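PDB 5A99: polyhedrin from Operophtera brumata cypovirus 19, which forms the crystalline lattice of polyhedra, the microcrystalline occlusion bodies of the insect virus, which probably shelter virions outside the host. Local coordinates for residues H101-G104 / M105-V109. Residues are numbered along the deposited sequence; the frame is centred on the assembly and turned at random.
Sequences HDKG and MNEPV
G104 and E107 clasp each other through two hydrogen bonds, one to the carboxylate and one between backbones. The amide N of G104 donates to OE1 of E107 at 2.7 Å, and the N-H...O angle of 176° makes this bond almost straight. OE1 is approached on its anti side, with the donor 29° out of the carboxylate plane. In the return bond, N of E107 reaches O of G104 at 3.1 Å; the same O also accepts a hydrogen bond from K42 NZ. Together with the backbone torsions of M105 and N106, the return bond defines a type I beta turn from G104 to E107, in the loop that leads from helix 81-92 into strand 110-116. The side chain of E107 runs back toward G104: CG lies beside its own backbone N (chi1 -64°), and the extended chain beyond it carries the carboxylate to the amide of G104. OE1 also lies 3.4 Å from CA of K103, whereas NZ of that lysine is 6.6 Å from OE1 and makes no salt bridge with it. The other carboxylate oxygen, OE2, is hydrogen-bonded to H182 ND1 and W63 NE1, which probably restrains the rotation of this buried group. OD1 of N106 packs 3.3 Å from CA of G104, on the side where a residue other than glycine would carry its CB. CB of M105 points away from 101-104, while its backbone N is hydrogen-bonded to Y79 OH.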
loop_
_atom_site.group_PDB
_atom_site.type_symbol
_atom_site.label_atom_id
_atom_site.label_comp_id
_atom_site.label_asym_id
_atom_site.label_seq_id
_atom_site.Cartn_x
_atom_site.Cartn_y
_atom_site.Cartn_z
ATOM N N HIS A 101 8.415 -28.982 9.490
ATOM C CA HIS A 101 9.379 -28.270 8.663
ATOM C C HIS A 101 10.013 -27.119 9.432
ATOM O O HIS A 101 9.311 -26.199 9.886
ATOM C CB HIS A 101 8.700 -27.729 7.402
ATOM C CG HIS A 101 8.038 -28.777 6.563
ATOM N ND1 HIS A 101 6.713 -28.699 6.190
ATOM C CD2 HIS A 101 8.518 -29.916 6.001
ATOM C CE1 HIS A 101 6.401 -29.748 5.452
ATOM N NE2 HIS A 101 7.479 -30.503 5.321
ATOM N N ASP A 102 11.337 -27.165 9.570
ATOM C CA ASP A 102 12.090 -26.064 10.174
ATOM C C ASP A 102 12.156 -24.867 9.237
ATOM O O ASP A 102 12.056 -23.718 9.670
ATOM C CB ASP A 102 13.524 -26.485 10.462
ATOM C CG ASP A 102 13.712 -27.012 11.865
ATOM O OD1 ASP A 102 12.778 -26.886 12.688
ATOM O OD2 ASP A 102 14.812 -27.529 12.150
ATOM N N LYS A 103 12.378 -25.159 7.958
ATOM C CA LYS A 103 12.496 -24.143 6.937
ATOM C C LYS A 103 11.614 -24.534 5.772
ATOM O O LYS A 103 11.339 -25.719 5.558
ATOM C CB LYS A 103 13.944 -24.011 6.467
ATOM C CG LYS A 103 14.941 -23.681 7.579
ATOM C CD LYS A 103 16.262 -23.176 7.021
ATOM C CE LYS A 103 17.391 -23.262 8.042
ATOM N NZ LYS A 103 16.943 -23.032 9.449
ATOM N N GLY A 104 11.166 -23.539 5.019
ATOM C CA GLY A 104 10.301 -23.789 3.888
ATOM C C GLY A 104 11.085 -23.840 2.599
ATOM O O GLY A 104 12.048 -23.088 2.415
ATOM N N MET A 105 10.678 -24.742 1.712
ATOM C CA MET A 105 11.221 -24.784 0.362
ATOM C C MET A 105 10.951 -23.460 -0.341
ATOM O O MET A 105 11.657 -23.092 -1.277
ATOM C CB MET A 105 10.576 -25.918 -0.424
ATOM C CG MET A 105 10.945 -27.291 0.066
ATOM S SD MET A 105 12.724 -27.454 0.350
ATOM C CE MET A 105 12.838 -29.228 0.591
ATOM N N ASN A 106 9.937 -22.740 0.134
ATOM C CA ASN A 106 9.514 -21.492 -0.498
ATOM C C ASN A 106 10.348 -20.294 -0.068
ATOM O O ASN A 106 10.192 -19.209 -0.616
ATOM C CB ASN A 106 8.020 -21.218 -0.212
ATOM C CG ASN A 106 7.693 -21.206 1.288
ATOM O OD1 ASN A 106 8.417 -21.789 2.099
ATOM N ND2 ASN A 106 6.587 -20.555 1.652
ATOM N N GLU A 107 11.221 -20.490 0.913
ATOM C CA GLU A 107 11.977 -19.382 1.499
ATOM C C GLU A 107 13.288 -19.102 0.769
ATOM O O GLU A 107 13.945 -20.020 0.292
ATOM C CB GLU A 107 12.286 -19.680 2.966
ATOM C CG GLU A 107 11.058 -19.795 3.870
ATOM C CD GLU A 107 11.452 -19.946 5.323
ATOM O OE1 GLU A 107 11.924 -21.035 5.697
ATOM O OE2 GLU A 107 11.318 -18.970 6.087
ATOM N N PRO A 108 13.683 -17.823 0.713
ATOM C CA PRO A 108 14.897 -17.384 0.021
ATOM C C PRO A 108 16.150 -17.786 0.792
ATOM O O PRO A 108 16.140 -17.865 2.022
ATOM C CB PRO A 108 14.744 -15.857 -0.014
ATOM C CG PRO A 108 13.936 -15.540 1.207
ATOM C CD PRO A 108 12.991 -16.705 1.380
ATOM N N VAL A 109 17.219 -18.052 0.057
ATOM C CA VAL A 109 18.495 -18.394 0.655
ATOM C C VAL A 109 19.273 -17.142 1.032
ATOM O O VAL A 109 19.948 -17.086 2.061
ATOM C CB VAL A 109 19.335 -19.218 -0.339
ATOM C CG1 VAL A 109 20.671 -19.600 0.280
ATOM C CG2 VAL A 109 18.571 -20.444 -0.765
#